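Local coordinates for protein Alpha/beta hydrolase (Streptomyces albidoflavus, PDB 6KSU) that probably cyclises non-ribosomal peptides by macrolactamization, joining ends of opposite chirality, as a cyclase related to penicillin-binding proteins and serine beta-lactamases, at residues F87-L92 against T177-L182; G100-D105 against E187-M192; D106-L111 against G183-A188; I142-M147 against A156-R161; D193-M198 against A247-A252. All coordinates share one frame; numbering follows the deposited sequence.

Interaction 1 of 5, residues F87-L92 against T177-L182; sequences FLTAEL and TGYCLL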
# COMPACT_ATOMS: atom_id res chain seq x y z
N PHE A 87 6.19 -3.48 0.71
CA PHE A 87 7.21 -3.38 1.74
C PHE A 87 8.24 -4.51 1.63
O PHE A 87 9.42 -4.30 1.87
CB PHE A 87 6.52 -3.33 3.11
CG PHE A 87 7.44 -3.45 4.29
CD1 PHE A 87 8.27 -2.41 4.67
CD2 PHE A 87 7.40 -4.59 5.08
CE1 PHE A 87 9.09 -2.51 5.79
CE2 PHE A 87 8.22 -4.70 6.20
CZ PHE A 87 9.08 -3.65 6.55
N LEU A 88 7.81 -5.69 1.19
CA LEU A 88 8.77 -6.78 1.06
C LEU A 88 9.55 -6.67 -0.24
O LEU A 88 10.77 -6.91 -0.26
CB LEU A 88 8.04 -8.11 1.16
CG LEU A 88 7.45 -8.05 2.57
CD1 LEU A 88 5.93 -8.07 2.55
CD2 LEU A 88 8.02 -9.13 3.44
N THR A 89 8.87 -6.25 -1.31
CA THR A 89 9.56 -5.93 -2.55
C THR A 89 10.60 -4.84 -2.34
O THR A 89 11.73 -4.93 -2.83
CB THR A 89 8.53 -5.51 -3.60
OG1 THR A 89 7.87 -6.68 -4.08
CG2 THR A 89 9.23 -4.79 -4.79
N ALA A 90 10.22 -3.78 -1.60
CA ALA A 90 11.19 -2.74 -1.27
C ALA A 90 12.34 -3.32 -0.47
O ALA A 90 13.51 -3.00 -0.71
CB ALA A 90 10.53 -1.62 -0.47
N GLU A 91 12.01 -4.20 0.48
CA GLU A 91 13.05 -4.83 1.27
C GLU A 91 13.97 -5.67 0.39
O GLU A 91 15.19 -5.66 0.56
CB GLU A 91 12.38 -5.66 2.37
CG GLU A 91 11.97 -4.83 3.62
CD GLU A 91 11.68 -5.75 4.82
OE1 GLU A 91 11.31 -6.91 4.57
OE2 GLU A 91 11.85 -5.34 5.99
N LEU A 92 13.39 -6.39 -0.57
CA LEU A 92 14.16 -7.17 -1.51
C LEU A 92 15.07 -6.28 -2.34
O LEU A 92 16.27 -6.55 -2.49
CB LEU A 92 13.20 -7.96 -2.38
CG LEU A 92 13.83 -8.91 -3.38
CD1 LEU A 92 14.82 -9.79 -2.66
CD2 LEU A 92 12.74 -9.73 -4.06
N THR A 177 2.09 -0.29 -10.91
CA THR A 177 2.96 -0.57 -12.05
C THR A 177 4.40 -0.19 -11.75
O THR A 177 5.33 -0.88 -12.19
CB THR A 177 2.44 0.20 -13.26
OG1 THR A 177 1.04 -0.09 -13.42
CG2 THR A 177 3.20 -0.17 -14.53
N GLY A 178 4.60 0.89 -11.01
CA GLY A 178 5.95 1.23 -10.59
C GLY A 178 6.62 0.09 -9.86
O GLY A 178 7.81 -0.19 -10.06
N TYR A 179 5.87 -0.62 -9.02
CA TYR A 179 6.49 -1.71 -8.30
C TYR A 179 6.60 -2.96 -9.16
O TYR A 179 7.56 -3.72 -9.00
CB TYR A 179 5.74 -1.98 -7.00
CG TYR A 179 6.35 -1.21 -5.85
CD1 TYR A 179 7.04 -1.87 -4.83
CD2 TYR A 179 6.27 0.19 -5.80
CE1 TYR A 179 7.60 -1.17 -3.78
CE2 TYR A 179 6.85 0.90 -4.75
CZ TYR A 179 7.50 0.21 -3.74
OH TYR A 179 8.07 0.89 -2.70
N CYS A 180 5.69 -3.14 -10.12
CA CYS A 180 5.87 -4.23 -11.07
C CYS A 180 7.15 -4.04 -11.88
O CYS A 180 7.83 -5.02 -12.21
CB CYS A 180 4.65 -4.35 -11.96
SG CYS A 180 3.13 -4.70 -11.02
N LEU A 181 7.50 -2.79 -12.18
CA LEU A 181 8.80 -2.52 -12.79
C LEU A 181 9.94 -2.85 -11.84
O LEU A 181 11.02 -3.24 -12.28
CB LEU A 181 8.90 -1.05 -13.22
CG LEU A 181 8.13 -0.66 -14.47
CD1 LEU A 181 8.11 0.87 -14.62
CD2 LEU A 181 8.76 -1.32 -15.69
N LEU A 182 9.72 -2.69 -10.53
CA LEU A 182 10.76 -3.10 -9.59
C LEU A 182 10.99 -4.61 -9.67
O LEU A 182 12.11 -5.08 -9.46
CB LEU A 182 10.39 -2.65 -8.18
CG LEU A 182 10.64 -1.16 -7.90
CD1 LEU A 182 10.00 -0.69 -6.58
CD2 LEU A 182 12.15 -0.87 -7.91
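The first torsion of Thr89 (chi1 -76°) places CG2 anti to the backbone N and aims this methyl at the facing helix, while Tyr179, with chi1 at -93°, carries its ring some way off a staggered position and out over the gap between the helices. The two side chains run past one another in opposite directions. Thr89 CG2 comes within 3.7 Å of Tyr179 CD1, approaching obliquely to the ring. The same methyl also reaches Leu182 CB, 4.2 Å away, so a single branch of threonine touches two residues of helix 176-189, one turn apart. Farther along the tyrosine, OH lies 4.2 Å from Ala90 CB, and Ala90 N is near the ring plane at its edge. One ring face is covered from within its own helix: Leu182 CD1 stands 3.5 Å above the plane, over the ring centre. This is a contact between two helices of the beta-lactamase-like fold, and residues 87-92 follow directly on what looks like the SxxK signature, with Ser83 just ahead of helix 85-98 and Lys86 in its first turn. Tyr179 touches that probable catalytic region. The axes of the two segments approach to 10.6 Å and cross at 36°. Across this buried interface no hydrogen bond forms, yet the polar ends are satisfied: Tyr179 OH is bonded to Leu132 O, while Thr89 OG1 takes a hydrogen bond from Trp194 NE1 and gives its own proton to Ala253 O.

Interaction 2 of 5, residues G100-D105 against E187-M192; sequences GDLDLD and EAASGM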
# COMPACT_ATOMS: atom_id res chain seq x y z
N GLY A 100 25.67 -3.96 -3.28
CA GLY A 100 26.22 -3.23 -4.40
C GLY A 100 25.81 -3.74 -5.75
O GLY A 100 26.29 -3.23 -6.77
N ASP A 101 24.93 -4.75 -5.80
CA ASP A 101 24.37 -5.27 -7.04
C ASP A 101 23.40 -4.32 -7.73
O ASP A 101 22.98 -4.61 -8.85
CB ASP A 101 23.64 -6.59 -6.77
CG ASP A 101 24.58 -7.74 -6.46
OD1 ASP A 101 25.80 -7.53 -6.54
OD2 ASP A 101 24.09 -8.85 -6.16
N LEU A 102 23.01 -3.21 -7.11
CA LEU A 102 21.93 -2.39 -7.66
C LEU A 102 22.06 -0.96 -7.16
O LEU A 102 22.25 -0.73 -5.96
CB LEU A 102 20.55 -2.95 -7.29
CG LEU A 102 19.37 -2.16 -7.86
CD1 LEU A 102 19.15 -2.51 -9.31
CD2 LEU A 102 18.10 -2.44 -7.05
N ASP A 103 21.93 -0.01 -8.07
CA ASP A 103 22.16 1.40 -7.76
C ASP A 103 20.84 2.15 -7.63
O ASP A 103 20.05 2.20 -8.57
CB ASP A 103 23.04 2.04 -8.83
CG ASP A 103 23.93 3.12 -8.27
OD1 ASP A 103 23.39 4.12 -7.75
OD2 ASP A 103 25.16 2.96 -8.35
N LEU A 104 20.64 2.76 -6.47
CA LEU A 104 19.37 3.40 -6.15
C LEU A 104 19.08 4.58 -7.06
O LEU A 104 17.92 4.92 -7.29
CB LEU A 104 19.40 3.81 -4.67
CG LEU A 104 18.26 3.60 -3.68
CD1 LEU A 104 17.51 2.29 -3.87
CD2 LEU A 104 18.85 3.67 -2.28
N ASP A 105 20.13 5.20 -7.61
CA ASP A 105 20.03 6.31 -8.53
C ASP A 105 20.43 5.91 -9.94
O ASP A 105 20.78 6.77 -10.75
CB ASP A 105 20.88 7.48 -8.05
CG ASP A 105 20.36 8.08 -6.75
OD1 ASP A 105 19.12 8.07 -6.56
OD2 ASP A 105 21.18 8.55 -5.94
N GLU A 187 14.74 -8.75 -11.34
CA GLU A 187 15.04 -9.87 -12.22
C GLU A 187 16.28 -9.60 -13.06
O GLU A 187 17.11 -10.50 -13.24
CB GLU A 187 13.83 -10.18 -13.11
CG GLU A 187 14.06 -11.31 -14.11
CD GLU A 187 12.92 -11.48 -15.13
OE1 GLU A 187 11.79 -11.02 -14.86
OE2 GLU A 187 13.16 -12.09 -16.19
N ALA A 188 16.45 -8.37 -13.57
CA ALA A 188 17.67 -8.07 -14.30
C ALA A 188 18.89 -7.94 -13.39
O ALA A 188 20.01 -8.15 -13.86
CB ALA A 188 17.51 -6.78 -15.12
N ALA A 189 18.70 -7.61 -12.11
CA ALA A 189 19.83 -7.35 -11.21
C ALA A 189 20.38 -8.65 -10.63
O ALA A 189 21.57 -8.96 -10.79
CB ALA A 189 19.40 -6.40 -10.10
N SER A 190 19.54 -9.41 -9.95
CA SER A 190 19.80 -10.83 -9.78
C SER A 190 19.64 -11.46 -11.16
O SER A 190 19.44 -10.78 -12.17
CB SER A 190 18.84 -11.44 -8.77
OG SER A 190 17.52 -11.53 -9.30
N GLY A 191 19.72 -12.77 -11.24
CA GLY A 191 19.32 -13.39 -12.49
C GLY A 191 18.08 -14.22 -12.27
O GLY A 191 17.79 -15.13 -13.06
N MET A 192 17.33 -13.94 -11.21
CA MET A 192 16.15 -14.73 -10.89
C MET A 192 14.88 -13.90 -11.03
O MET A 192 14.87 -12.69 -10.80
CB MET A 192 16.20 -15.30 -9.47
CG MET A 192 17.55 -15.74 -9.02
SD MET A 192 17.50 -15.85 -7.23
CE MET A 192 18.28 -14.31 -6.79
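Two helix C-termini and the turns that follow them come together here, at Leu102 and Ala189. Helix 85-98 ends in a Schellman motif, in which Gly100 takes up a positive phi (71°), and the chain then runs on through Asp101 to Leu102. Helix 176-189 stops at Ala189, just before an ST turn. The contact is small, made by van der Waals packing without a hydrogen bond across it. Leu102 has CG anti to its N (chi1 -179°), which sends CD1 to the Ala189 methyl, 4.0 Å from CB. That methyl also lies 4.2 Å from Asp101 O, so the alanine is met by a side chain and by the main chain just before it. Leu102 also packs on Val93 and Phe96 of helix 85-98, which ties the loop back to the helix it leaves. Directly after Ala189, Ser190 OG holds the departing chain: it accepts from Met192 N at 3.1 Å with an N-H...O angle of 163°, and it is also bonded to Ile186 O in the last turn of the helix. The serine hydroxyl therefore bridges helix end and loop, an ST turn that redirects the chain toward helix 194-206.

Interaction 3 of 5, residues D106-L111 against G183-A188; sequences DPLAGL and GAVIEA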
# COMPACT_ATOMS: atom_id res chain seq x y z
N ASP A 106 20.39 4.61 -10.25
CA ASP A 106 20.67 4.38 -11.66
C ASP A 106 19.41 4.54 -12.51
O ASP A 106 18.31 4.14 -12.09
CB ASP A 106 21.26 3.00 -11.88
CG ASP A 106 22.77 3.03 -11.99
OD1 ASP A 106 23.34 4.14 -12.01
OD2 ASP A 106 23.39 1.94 -12.04
N PRO A 107 19.54 5.12 -13.70
CA PRO A 107 18.39 5.23 -14.60
C PRO A 107 17.98 3.88 -15.15
O PRO A 107 18.82 3.05 -15.51
CB PRO A 107 18.90 6.15 -15.72
CG PRO A 107 20.10 6.85 -15.13
CD PRO A 107 20.72 5.85 -14.20
N LEU A 108 16.66 3.67 -15.23
CA LEU A 108 16.13 2.38 -15.66
C LEU A 108 16.59 1.98 -17.06
O LEU A 108 16.52 0.79 -17.40
CB LEU A 108 14.61 2.40 -15.63
CG LEU A 108 13.83 2.72 -14.34
CD1 LEU A 108 12.35 2.51 -14.61
CD2 LEU A 108 14.29 1.90 -13.13
N ALA A 109 17.04 2.93 -17.88
CA ALA A 109 17.45 2.60 -19.25
C ALA A 109 18.67 1.68 -19.24
O ALA A 109 18.74 0.74 -20.04
CB ALA A 109 17.75 3.87 -20.04
N GLY A 110 19.62 1.93 -18.35
CA GLY A 110 20.79 1.06 -18.23
C GLY A 110 20.49 -0.30 -17.65
O GLY A 110 21.30 -1.23 -17.81
N LEU A 111 19.35 -0.46 -16.98
CA LEU A 111 18.98 -1.73 -16.38
C LEU A 111 18.13 -2.59 -17.31
O LEU A 111 18.24 -3.82 -17.26
CB LEU A 111 18.22 -1.49 -15.07
CG LEU A 111 19.01 -0.78 -13.97
CD1 LEU A 111 18.21 0.32 -13.28
CD2 LEU A 111 19.54 -1.80 -12.96
N GLY A 183 9.94 -5.38 -9.99
CA GLY A 183 10.13 -6.80 -10.25
C GLY A 183 11.02 -7.06 -11.45
O GLY A 183 11.88 -7.95 -11.42
N ALA A 184 10.84 -6.29 -12.52
CA ALA A 184 11.73 -6.44 -13.66
C ALA A 184 13.16 -6.04 -13.29
O ALA A 184 14.13 -6.71 -13.68
CB ALA A 184 11.21 -5.61 -14.83
N VAL A 185 13.31 -5.00 -12.47
CA VAL A 185 14.64 -4.58 -12.03
C VAL A 185 15.32 -5.68 -11.23
O VAL A 185 16.46 -6.06 -11.51
CB VAL A 185 14.54 -3.28 -11.21
CG1 VAL A 185 15.82 -3.07 -10.39
CG2 VAL A 185 14.26 -2.12 -12.13
N ILE A 186 14.62 -6.21 -10.21
CA ILE A 186 15.15 -7.31 -9.41
C ILE A 186 15.56 -8.47 -10.31
O ILE A 186 16.60 -9.10 -10.11
CB ILE A 186 14.11 -7.76 -8.37
CG1 ILE A 186 14.11 -6.82 -7.16
CG2 ILE A 186 14.35 -9.21 -7.93
CD1 ILE A 186 12.83 -6.94 -6.34
N GLU A 187 14.74 -8.75 -11.34
CA GLU A 187 15.04 -9.87 -12.22
C GLU A 187 16.28 -9.60 -13.06
O GLU A 187 17.11 -10.50 -13.24
CB GLU A 187 13.83 -10.18 -13.11
CG GLU A 187 14.06 -11.31 -14.11
CD GLU A 187 12.92 -11.48 -15.13
OE1 GLU A 187 11.79 -11.02 -14.86
OE2 GLU A 187 13.16 -12.09 -16.19
N ALA A 188 16.45 -8.37 -13.57
CA ALA A 188 17.67 -8.07 -14.30
C ALA A 188 18.89 -7.94 -13.39
O ALA A 188 20.01 -8.15 -13.86
CB ALA A 188 17.51 -6.78 -15.12
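Leu111 and Val185 bury the most surface here, 55 and 52 Å² respectively, and their CA atoms, 6.8 Å apart, are the closest of the two backbones. The leucine side chain faces the helix without pressing on it: its nearest approach to valine, from CD2 to Val185 CG1, is 4.7 Å. Leu102 fills in beside this pair, its side chain touching both Leu111 and Val185, so a third residue packs against both. Val185 divides its branches between different neighbours. With chi1 at 162°, CG1 lies anti to the backbone N and CG2 anti to the carbonyl carbon, and it is CG2 that meets Leu108 CD2 at 4.1 Å. The leucine and valine side chains cross there at about a right angle, methyl against methyl. Val185 also packs on Leu112 and Val128, while Leu108 reaches Leu131 in the same helix as Val128. The third large contributor, Ala188, lies one helical turn farther on and nearer the surface. Its CB is 3.7 Å from Leu111 O, a van der Waals contact with the main chain at the end of the short helix 108-111. That helix is only weakly bonded, although Leu111 N does bond to Leu108 O at 3.1 Å. No hydrogen bond links the two segments. Leucines one turn apart on a short helix packing against residues one turn apart on a longer one form a helix-on-helix contact within the helical region of this beta-lactamase-like fold.

Interaction 4 of 5, residues I142-M147 against A156-R161; sequences IEYDEM and AAACAR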
# COMPACT_ATOMS: atom_id res chain seq x y z
N ILE A 142 -1.71 -0.61 -15.69
CA ILE A 142 -1.51 -0.85 -17.12
C ILE A 142 -1.93 -2.29 -17.43
O ILE A 142 -1.45 -3.23 -16.77
CB ILE A 142 -0.04 -0.64 -17.54
CG1 ILE A 142 0.28 0.85 -17.65
CG2 ILE A 142 0.26 -1.32 -18.85
CD1 ILE A 142 1.73 1.11 -17.98
N GLU A 143 -2.82 -2.46 -18.41
CA GLU A 143 -3.20 -3.79 -18.89
C GLU A 143 -1.98 -4.60 -19.28
O GLU A 143 -1.29 -4.27 -20.26
CB GLU A 143 -4.15 -3.70 -20.09
CG GLU A 143 -4.83 -5.02 -20.55
CD GLU A 143 -3.91 -5.99 -21.34
OE1 GLU A 143 -3.80 -5.87 -22.59
OE2 GLU A 143 -3.36 -6.92 -20.71
N TYR A 144 -1.68 -5.65 -18.54
CA TYR A 144 -0.79 -6.68 -19.04
C TYR A 144 -1.29 -8.04 -18.59
O TYR A 144 -0.55 -8.85 -18.03
CB TYR A 144 0.67 -6.45 -18.64
CG TYR A 144 1.56 -7.22 -19.57
CD1 TYR A 144 1.44 -7.07 -20.94
CD2 TYR A 144 2.48 -8.15 -19.09
CE1 TYR A 144 2.22 -7.80 -21.82
CE2 TYR A 144 3.27 -8.88 -19.96
CZ TYR A 144 3.14 -8.70 -21.33
OH TYR A 144 3.92 -9.42 -22.20
N ASP A 145 -2.57 -8.31 -18.85
CA ASP A 145 -3.11 -9.65 -18.69
C ASP A 145 -2.51 -10.63 -19.68
O ASP A 145 -2.85 -11.82 -19.65
CB ASP A 145 -4.63 -9.60 -18.82
CG ASP A 145 -5.27 -8.79 -17.70
OD1 ASP A 145 -4.76 -8.86 -16.56
OD2 ASP A 145 -6.27 -8.09 -17.97
N GLU A 146 -1.61 -10.15 -20.52
CA GLU A 146 -0.89 -10.94 -21.50
C GLU A 146 0.34 -11.64 -20.91
O GLU A 146 0.97 -12.44 -21.61
CB GLU A 146 -0.54 -10.01 -22.68
CG GLU A 146 -1.74 -9.74 -23.65
CD GLU A 146 -2.34 -8.31 -23.63
OE1 GLU A 146 -1.62 -7.32 -23.35
OE2 GLU A 146 -3.55 -8.15 -23.93
N MET A 147 0.67 -11.40 -19.63
CA MET A 147 1.82 -12.03 -18.98
C MET A 147 1.49 -13.45 -18.53
O MET A 147 0.47 -13.68 -17.88
CB MET A 147 2.27 -11.23 -17.75
CG MET A 147 3.40 -11.88 -16.93
SD MET A 147 4.11 -10.80 -15.65
CE MET A 147 5.13 -11.96 -14.72
N ALA A 156 7.94 -4.97 -18.84
CA ALA A 156 8.76 -3.77 -18.87
C ALA A 156 8.58 -2.99 -20.16
O ALA A 156 8.39 -1.77 -20.15
CB ALA A 156 10.23 -4.17 -18.69
N ALA A 157 8.64 -3.69 -21.30
CA ALA A 157 8.44 -3.03 -22.59
C ALA A 157 7.09 -2.34 -22.64
O ALA A 157 7.00 -1.16 -23.00
CB ALA A 157 8.57 -4.05 -23.72
N ALA A 158 6.02 -3.05 -22.26
CA ALA A 158 4.67 -2.52 -22.37
C ALA A 158 4.51 -1.22 -21.59
O ALA A 158 3.75 -0.34 -22.00
CB ALA A 158 3.64 -3.55 -21.89
N CYS A 159 5.20 -1.08 -20.46
CA CYS A 159 5.14 0.19 -19.74
C CYS A 159 5.72 1.31 -20.59
O CYS A 159 5.22 2.45 -20.56
CB CYS A 159 5.90 0.11 -18.42
SG CYS A 159 5.37 -1.17 -17.34
N ALA A 160 6.79 1.01 -21.34
CA ALA A 160 7.47 2.04 -22.11
C ALA A 160 6.53 2.68 -23.13
O ALA A 160 6.59 3.90 -23.35
CB ALA A 160 8.70 1.44 -22.80
N ARG A 161 5.65 1.89 -23.74
CA ARG A 161 4.65 2.43 -24.67
C ARG A 161 3.45 3.03 -23.94
O ARG A 161 2.30 2.87 -24.37
CB ARG A 161 4.22 1.34 -25.65
CG ARG A 161 3.56 0.12 -25.02
CD ARG A 161 3.30 -1.00 -26.03
NE ARG A 161 4.37 -2.00 -26.03
CZ ARG A 161 4.20 -3.29 -25.76
NH1 ARG A 161 3.00 -3.76 -25.46
NH2 ARG A 161 5.24 -4.12 -25.79
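A type I beta turn, Tyr144 to Met147, and the residues leading into it pack on the final turn of helix 153-160, where Ile142 meets Cys159 and Tyr144 meets Ala158. Ile142 contributes the most buried surface. Its chi1 of -77° sets CG1 anti to the carbonyl carbon, and an extended chi2 carries CD1 out to the helix backbone, 3.9 Å from Cys159 CA and 4.3 Å from Cys159 CB. Beyond the helix, isoleucine and cysteine both touch Thr177, so this corner leans on helix 176-189 as well. Tyr144 lies farther from the helix end: CD1 is 4.3 Å from Ala158 CB, and the methyl approaches obliquely to the ring. One face of that ring is taken up by its own turn, with Met147 N 3.6 Å above the plane toward the rim. The turn itself is closed by a bond of 3.2 Å from Met147 N to Tyr144 O. At the helix end, the guanidinium of Arg161 folds back over its helix, one face 3.5 Å from Ala158 CA. Glu146 is the nearest acid, its OE1 still 6.2 Å from Arg161 NH1, so any attraction between them acts at a distance. The backbone bonds of 156-161 are weak and of mixed spacing. A type I turn and its lead-in thus pack against the last turn of helix 153-160, in the helical part of the beta-lactamase-like fold.

Interaction 5 of 5, residues D193-M198 against A247-A252; sequences DWWTAM and ASLSLA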
# COMPACT_ATOMS: atom_id res chain seq x y z
N ASP A 193 13.79 -14.59 -11.36
CA ASP A 193 12.48 -13.96 -11.38
C ASP A 193 12.10 -13.46 -9.98
O ASP A 193 12.68 -13.87 -8.96
CB ASP A 193 11.43 -14.93 -11.91
CG ASP A 193 11.18 -16.10 -10.96
OD1 ASP A 193 10.45 -15.90 -9.96
OD2 ASP A 193 11.72 -17.20 -11.20
N TRP A 194 11.11 -12.57 -9.93
CA TRP A 194 10.74 -11.93 -8.67
C TRP A 194 10.35 -12.95 -7.60
O TRP A 194 10.74 -12.82 -6.44
CB TRP A 194 9.61 -10.92 -8.87
CG TRP A 194 9.06 -10.41 -7.57
CD1 TRP A 194 9.56 -9.39 -6.82
CD2 TRP A 194 7.92 -10.92 -6.84
NE1 TRP A 194 8.79 -9.21 -5.68
CE2 TRP A 194 7.78 -10.13 -5.67
CE3 TRP A 194 6.99 -11.94 -7.09
CZ2 TRP A 194 6.78 -10.35 -4.74
CZ3 TRP A 194 5.99 -12.17 -6.16
CH2 TRP A 194 5.88 -11.37 -5.00
N TRP A 195 9.56 -13.97 -7.97
CA TRP A 195 9.18 -15.01 -7.01
C TRP A 195 10.40 -15.70 -6.42
O TRP A 195 10.56 -15.79 -5.19
CB TRP A 195 8.27 -16.05 -7.66
CG TRP A 195 6.89 -15.60 -8.01
CD1 TRP A 195 5.75 -15.87 -7.32
CD2 TRP A 195 6.49 -14.85 -9.17
NE1 TRP A 195 4.66 -15.31 -7.96
CE2 TRP A 195 5.09 -14.68 -9.10
CE3 TRP A 195 7.18 -14.30 -10.25
CZ2 TRP A 195 4.37 -14.00 -10.07
CZ3 TRP A 195 6.46 -13.61 -11.22
CH2 TRP A 195 5.07 -13.46 -11.12
N THR A 196 11.28 -16.23 -7.29
CA THR A 196 12.44 -16.97 -6.81
C THR A 196 13.31 -16.09 -5.92
O THR A 196 13.76 -16.53 -4.86
CB THR A 196 13.24 -17.50 -8.00
OG1 THR A 196 12.39 -18.32 -8.81
CG2 THR A 196 14.44 -18.31 -7.54
N ALA A 197 13.52 -14.85 -6.32
CA ALA A 197 14.37 -13.95 -5.55
C ALA A 197 13.71 -13.57 -4.23
O ALA A 197 14.38 -13.56 -3.18
CB ALA A 197 14.69 -12.71 -6.38
N MET A 198 12.41 -13.25 -4.26
CA MET A 198 11.69 -12.98 -3.01
C MET A 198 11.82 -14.15 -2.04
O MET A 198 12.11 -13.97 -0.85
CB MET A 198 10.22 -12.68 -3.33
CG MET A 198 9.33 -12.39 -2.15
SD MET A 198 9.88 -11.01 -1.12
CE MET A 198 9.40 -9.57 -2.07
N ALA A 247 -7.30 -11.36 -9.55
CA ALA A 247 -6.07 -10.61 -9.39
C ALA A 247 -5.13 -11.02 -10.51
O ALA A 247 -4.75 -12.20 -10.61
CB ALA A 247 -5.44 -10.85 -8.02
N SER A 248 -4.79 -10.07 -11.38
CA SER A 248 -3.96 -10.40 -12.52
C SER A 248 -2.58 -10.86 -12.06
O SER A 248 -2.07 -10.43 -11.02
CB SER A 248 -3.85 -9.21 -13.47
OG SER A 248 -2.73 -8.40 -13.16
N LEU A 249 -1.98 -11.75 -12.85
CA LEU A 249 -0.66 -12.29 -12.54
C LEU A 249 0.39 -11.19 -12.45
O LEU A 249 1.25 -11.22 -11.56
CB LEU A 249 -0.27 -13.32 -13.60
CG LEU A 249 1.15 -13.86 -13.41
CD1 LEU A 249 1.18 -14.77 -12.18
CD2 LEU A 249 1.68 -14.57 -14.66
N SER A 250 0.33 -10.21 -13.36
CA SER A 250 1.35 -9.17 -13.44
C SER A 250 1.41 -8.28 -12.20
O SER A 250 2.40 -7.57 -12.02
CB SER A 250 1.11 -8.31 -14.67
OG SER A 250 -0.25 -7.92 -14.72
N LEU A 251 0.39 -8.30 -11.34
CA LEU A 251 0.44 -7.45 -10.15
C LEU A 251 1.34 -8.00 -9.05
O LEU A 251 1.53 -7.32 -8.03
CB LEU A 251 -0.98 -7.23 -9.61
CG LEU A 251 -1.76 -6.18 -10.43
CD1 LEU A 251 -3.27 -6.48 -10.54
CD2 LEU A 251 -1.50 -4.78 -9.89
N ALA A 252 1.96 -9.18 -9.26
CA ALA A 252 2.58 -9.95 -8.18
C ALA A 252 3.56 -9.14 -7.34
O ALA A 252 3.48 -9.15 -6.11
CB ALA A 252 3.28 -11.18 -8.76
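Thr196 OG1 donates a 2.7 Å hydrogen bond to Asp193 OD2, at the start of the helix whose Trp194 and Trp195 meet Ala252. Asp193 is the N-cap of helix 194-206. Its OD1 accepts from Thr196 N at 2.8 Å, with an N-H...O angle of 166°, though the donor stands 45° out of the carboxylate plane. With both oxygens bonded to one residue, the acid is fixed across the first turn. The tryptophans then reach the short 3-10 segment 249-251 and the residue after it. Trp194, with CG anti to N (chi1 171°), lays one face over Ala252 C, its CH2 being 3.5 Å from Ala252 O; Met198 CB covers the opposite face. Trp195, its CG beside the backbone N, offers a face to the edge of Trp194, whose CE3 lies 3.6 Å above its plane. Its NE1 bonds to His214 O, which helps hold the indole in place. Ala252 CB sits in the angle formed by the two indoles, 3.9 Å from Trp194 CZ3, and Leu249 CD1 closes in from beside it, 3.9 Å from Trp195 CZ2. The tightest spot is Trp195 CZ2 against Ala252 CB, at 3.3 Å.

In the fold
Helix 176-189 is common to interactions 1, 2 and 3, which follow it toward its C-terminus: helix 85-98 packs near its start, then segments 106-111 and 100-105 near its end. Interactions 2 and 3 are close neighbours, centres 7 Å apart, sharing Glu187 and Ala188. Interaction 4 is nested in the chain between the halves of interaction 1 and touches it through Thr177 and Leu181. Interaction 5 opens later, on helix 194-206, its centre 10 Å from that of interaction 1 and 14 Å from interaction 4. All five join helices and loops of the beta-lactamase-like helical part around helix 176-189, which packs on helix 85-98, where the SxxK-like pattern probably marks the active site.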